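Local coordinates for Fc fragment of IgE receptor II (Bos taurus, PDB 6PWS), which binds mannose-type sugars through calcium in its C-type lectin domain and probably serves as a receptor for IgE, at residues R43-Q53 with W80-N90. Residues are numbered along the deposited sequence; the frame is centred on the assembly and turned at random.
Sequences RLVSIHSPEEQ and WMDNQPLDYSN
His48 reaches out of segment 43-53 into the loop 80-90 and is gripped by carboxylates at both ring nitrogens, joining two parts of the C-type lectin fold: the link from strand 43-44 to helix 50-59 and the long loop region that follows strand 79-80. His48 ND1 gives Asp87 OD1 a short, nearly straight hydrogen bond (2.7 Å, 169°); the oxygen lies in the plane of the ring, while the carboxylate as a whole stands perpendicular to it. At the other nitrogen the Asp82 carboxylate is nearly coplanar with the imidazole, and NE2 bonds to the syn lone pair of OD1 at 3.1 Å. With both nitrogens donating, the ring is probably protonated, an ionisation the two acids would favour. Gln84 OE1 lies over one face of the imidazole, whose edge is turned toward the five-membered ring of Trp80 in a tilted edge-to-face pair (planes at 59°).

The Trp80 indole in turn lies flat under the backbone of Ser46 and Ile47, with Ile47 N 3.4 Å above its plane, and Trp114 meets it almost at right angles. Tyr88, its CG anti to the backbone N (chi1 169°), lays its ring beneath the Ser49-Pro50 peptide, where helix 50-59 begins with Ser49 as N-cap.

Farther out, Asp82 is itself positioned: OD1 closes an Asx turn by accepting from Gln84 N, and Asp82 N donates to Ser46 OG (3.0 Å). A bridging water accepts from Trp80 NE1 and Tyr88 N and lies 2.9 Å from Ile47 O.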
loop_
_atom_site.group_PDB
_atom_site.type_symbol
_atom_site.label_atom_id
_atom_site.label_comp_id
_atom_site.label_asym_id
_atom_site.label_seq_id
_atom_site.Cartn_x
_atom_site.Cartn_y
_atom_site.Cartn_z
ATOM N N ARG A 43 -0.735 7.766 -5.679
ATOM C CA ARG A 43 -1.464 6.510 -5.769
ATOM C C ARG A 43 -1.128 5.686 -4.533
ATOM O O ARG A 43 -0.081 5.872 -3.911
ATOM C CB ARG A 43 -1.074 5.692 -7.012
ATOM C CG ARG A 43 -1.328 6.360 -8.364
ATOM C CD ARG A 43 -1.335 5.315 -9.462
ATOM N NE ARG A 43 -1.447 5.866 -10.808
ATOM C CZ ARG A 43 -0.418 6.213 -11.575
ATOM N NH1 ARG A 43 0.832 6.079 -11.142
ATOM N NH2 ARG A 43 -0.649 6.696 -12.785
ATOM N N LEU A 44 -1.991 4.733 -4.187
ATOM C CA LEU A 44 -1.641 3.785 -3.134
ATOM C C LEU A 44 -0.278 3.170 -3.442
ATOM O O LEU A 44 0.047 2.864 -4.598
ATOM C CB LEU A 44 -2.719 2.704 -3.020
ATOM C CG LEU A 44 -4.003 3.119 -2.287
ATOM C CD1 LEU A 44 -5.104 2.093 -2.560
ATOM C CD2 LEU A 44 -3.747 3.247 -0.789
ATOM N N VAL A 45 0.505 2.965 -2.373
ATOM C CA VAL A 45 1.933 2.681 -2.491
ATOM C C VAL A 45 2.217 1.357 -3.189
ATOM O O VAL A 45 1.548 0.335 -2.968
ATOM C CB VAL A 45 2.590 2.728 -1.090
ATOM C CG1 VAL A 45 2.056 1.627 -0.164
ATOM C CG2 VAL A 45 4.109 2.656 -1.156
ATOM N N SER A 46 3.286 1.370 -3.991
ATOM C CA SER A 46 3.825 0.177 -4.627
ATOM C C SER A 46 5.229 -0.094 -4.085
ATOM O O SER A 46 6.014 0.838 -3.907
ATOM C CB SER A 46 3.898 0.365 -6.146
ATOM O OG SER A 46 2.636 0.680 -6.718
ATOM N N ILE A 47 5.550 -1.369 -3.840
ATOM C CA ILE A 47 6.717 -1.741 -3.032
ATOM C C ILE A 47 7.599 -2.701 -3.826
ATOM O O ILE A 47 7.129 -3.762 -4.262
ATOM C CB ILE A 47 6.295 -2.376 -1.690
ATOM C CG1 ILE A 47 5.284 -1.495 -0.952
ATOM C CG2 ILE A 47 7.521 -2.649 -0.825
ATOM C CD1 ILE A 47 4.654 -2.168 0.260
ATOM N N HIS A 48 8.886 -2.358 -3.983
ATOM C CA HIS A 48 9.745 -3.067 -4.924
ATOM C C HIS A 48 11.122 -3.439 -4.399
ATOM O O HIS A 48 11.972 -3.874 -5.191
ATOM C CB HIS A 48 9.859 -2.280 -6.235
ATOM C CG HIS A 48 8.565 -2.226 -6.974
ATOM N ND1 HIS A 48 8.026 -3.338 -7.584
ATOM C CD2 HIS A 48 7.661 -1.233 -7.143
ATOM C CE1 HIS A 48 6.864 -3.025 -8.123
ATOM N NE2 HIS A 48 6.619 -1.753 -7.874
ATOM N N SER A 49 11.365 -3.343 -3.094
ATOM C CA SER A 49 12.656 -3.754 -2.555
ATOM C C SER A 49 12.530 -3.940 -1.053
ATOM O O SER A 49 11.634 -3.367 -0.418
ATOM C CB SER A 49 13.742 -2.705 -2.845
ATOM O OG SER A 49 13.511 -1.515 -2.114
ATOM N N PRO A 50 13.472 -4.673 -0.449
ATOM C CA PRO A 50 13.478 -4.779 1.014
ATOM C C PRO A 50 13.759 -3.447 1.694
ATOM O O PRO A 50 13.263 -3.212 2.801
ATOM C CB PRO A 50 14.566 -5.834 1.291
ATOM C CG PRO A 50 15.436 -5.821 0.081
ATOM C CD PRO A 50 14.509 -5.524 -1.075
ATOM N N GLU A 51 14.552 -2.572 1.075
ATOM C CA GLU A 51 14.849 -1.279 1.689
ATOM C C GLU A 51 13.599 -0.404 1.732
ATOM O O GLU A 51 13.328 0.272 2.738
ATOM C CB GLU A 51 15.972 -0.588 0.914
ATOM C CG GLU A 51 17.317 -1.317 0.956
ATOM C CD GLU A 51 17.447 -2.506 -0.006
ATOM O OE1 GLU A 51 16.605 -2.673 -0.919
ATOM O OE2 GLU A 51 18.419 -3.280 0.165
ATOM N N GLU A 52 12.822 -0.412 0.649
ATOM C CA GLU A 52 11.564 0.325 0.630
ATOM C C GLU A 52 10.588 -0.262 1.642
ATOM O O GLU A 52 9.918 0.472 2.384
ATOM C CB GLU A 52 10.995 0.311 -0.789
ATOM C CG GLU A 52 9.722 1.114 -0.953
ATOM C CD GLU A 52 9.292 1.275 -2.405
ATOM O OE1 GLU A 52 9.582 0.370 -3.235
ATOM O OE2 GLU A 52 8.657 2.315 -2.706
ATOM N N GLN A 53 10.485 -1.596 1.690
ATOM C CA GLN A 53 9.623 -2.206 2.694
ATOM C C GLN A 53 10.059 -1.822 4.103
ATOM O O GLN A 53 9.215 -1.552 4.960
ATOM C CB GLN A 53 9.603 -3.725 2.541
ATOM C CG GLN A 53 8.709 -4.404 3.580
ATOM C CD GLN A 53 7.245 -4.030 3.417
ATOM O OE1 GLN A 53 6.658 -4.260 2.360
ATOM N NE2 GLN A 53 6.647 -3.470 4.460
ATOM N N TRP A 80 0.235 -4.046 -9.128
ATOM C CA TRP A 80 0.619 -2.847 -8.398
ATOM C C TRP A 80 -0.001 -1.599 -9.023
ATOM O O TRP A 80 -0.175 -1.497 -10.243
ATOM C CB TRP A 80 2.144 -2.647 -8.443
ATOM C CG TRP A 80 2.927 -3.556 -7.549
ATOM C CD1 TRP A 80 3.803 -4.537 -7.931
ATOM C CD2 TRP A 80 2.928 -3.543 -6.118
ATOM N NE1 TRP A 80 4.335 -5.148 -6.821
ATOM C CE2 TRP A 80 3.812 -4.558 -5.694
ATOM C CE3 TRP A 80 2.248 -2.792 -5.156
ATOM C CZ2 TRP A 80 4.030 -4.834 -4.344
ATOM C CZ3 TRP A 80 2.463 -3.070 -3.811
ATOM C CH2 TRP A 80 3.345 -4.080 -3.417
ATOM N N MET A 81 -0.234 -0.585 -8.179
ATOM C CA MET A 81 -0.641 0.736 -8.658
ATOM C C MET A 81 0.351 1.321 -9.666
ATOM O O MET A 81 -0.061 2.029 -10.586
ATOM C CB MET A 81 -0.819 1.693 -7.467
ATOM C CG MET A 81 -2.246 2.099 -7.171
ATOM S SD MET A 81 -3.318 0.723 -6.749
ATOM C CE MET A 81 -4.892 1.584 -6.852
ATOM N N ASP A 82 1.649 1.063 -9.506
ATOM C CA ASP A 82 2.646 1.593 -10.434
ATOM C C ASP A 82 2.847 0.721 -11.670
ATOM O O ASP A 82 3.663 1.066 -12.542
ATOM C CB ASP A 82 3.980 1.904 -9.725
ATOM C CG ASP A 82 4.762 0.679 -9.279
ATOM O OD1 ASP A 82 4.332 -0.473 -9.515
ATOM O OD2 ASP A 82 5.836 0.894 -8.665
ATOM N N ASN A 83 2.103 -0.382 -11.771
ATOM C CA ASN A 83 2.140 -1.295 -12.915
ATOM C C ASN A 83 3.506 -1.960 -13.121
ATOM O O ASN A 83 3.736 -2.552 -14.179
ATOM C CB ASN A 83 1.643 -0.658 -14.217
ATOM C CG ASN A 83 0.133 -0.455 -14.247
ATOM O OD1 ASN A 83 -0.632 -1.300 -13.797
ATOM N ND2 ASN A 83 -0.296 0.618 -14.833
ATOM N N GLN A 84 4.385 -1.935 -12.126
ATOM C CA GLN A 84 5.693 -2.575 -12.228
ATOM C C GLN A 84 5.607 -4.034 -11.797
ATOM O O GLN A 84 4.594 -4.496 -11.257
ATOM C CB GLN A 84 6.697 -1.798 -11.383
ATOM C CG GLN A 84 7.044 -0.444 -11.949
ATOM C CD GLN A 84 7.987 0.309 -11.030
ATOM O OE1 GLN A 84 8.682 -0.281 -10.191
ATOM N NE2 GLN A 84 8.019 1.621 -11.181
ATOM N N PRO A 85 6.673 -4.807 -12.018
ATOM C CA PRO A 85 6.596 -6.254 -11.783
ATOM C C PRO A 85 6.420 -6.647 -10.323
ATOM O O PRO A 85 6.666 -5.880 -9.384
ATOM C CB PRO A 85 7.938 -6.770 -12.320
ATOM C CG PRO A 85 8.327 -5.755 -13.347
ATOM C CD PRO A 85 7.902 -4.448 -12.762
ATOM N N LEU A 86 6.023 -7.916 -10.156
ATOM C CA LEU A 86 5.880 -8.558 -8.848
ATOM C C LEU A 86 7.256 -9.083 -8.424
ATOM O O LEU A 86 7.540 -10.282 -8.418
ATOM C CB LEU A 86 4.847 -9.676 -8.924
ATOM C CG LEU A 86 3.466 -9.298 -9.465
ATOM C CD1 LEU A 86 2.523 -10.492 -9.345
ATOM C CD2 LEU A 86 2.886 -8.059 -8.765
ATOM N N ASP A 87 8.140 -8.135 -8.085
ATOM C CA ASP A 87 9.562 -8.424 -7.933
ATOM C C ASP A 87 10.039 -8.456 -6.485
ATOM O O ASP A 87 11.191 -8.836 -6.234
ATOM C CB ASP A 87 10.397 -7.451 -8.788
ATOM C CG ASP A 87 10.065 -5.977 -8.563
ATOM O OD1 ASP A 87 9.425 -5.631 -7.549
ATOM O OD2 ASP A 87 10.461 -5.159 -9.424
ATOM N N TYR A 88 9.180 -8.114 -5.530
ATOM C CA TYR A 88 9.513 -8.135 -4.111
ATOM C C TYR A 88 8.230 -8.443 -3.352
ATOM O O TYR A 88 7.200 -7.807 -3.619
ATOM C CB TYR A 88 10.074 -6.771 -3.638
ATOM C CG TYR A 88 10.144 -6.741 -2.130
ATOM C CD1 TYR A 88 11.182 -7.376 -1.444
ATOM C CD2 TYR A 88 9.111 -6.199 -1.387
ATOM C CE1 TYR A 88 11.186 -7.448 -0.059
ATOM C CE2 TYR A 88 9.098 -6.266 -0.011
ATOM C CZ TYR A 88 10.137 -6.895 0.651
ATOM O OH TYR A 88 10.069 -6.965 2.014
ATOM N N SER A 89 8.273 -9.362 -2.382
ATOM C CA SER A 89 7.106 -9.598 -1.542
ATOM C C SER A 89 7.458 -9.591 -0.059
ATOM O O SER A 89 8.586 -9.882 0.347
ATOM C CB SER A 89 6.384 -10.903 -1.894
ATOM O OG SER A 89 7.234 -12.027 -1.732
ATOM N N ASN A 90 6.438 -9.307 0.752
ATOM C CA ASN A 90 6.544 -9.334 2.205
ATOM C C ASN A 90 5.303 -9.962 2.821
ATOM O O ASN A 90 4.788 -9.479 3.835
ATOM C CB ASN A 90 6.793 -7.936 2.766
ATOM C CG ASN A 90 7.266 -7.961 4.197
ATOM O OD1 ASN A 90 8.081 -8.809 4.569
ATOM N ND2 ASN A 90 6.783 -7.019 5.011
HETATM O O HOH W 1 6.808 -6.208 -5.769
HETATM O O HOH W 2 12.960 -4.091 -7.779
#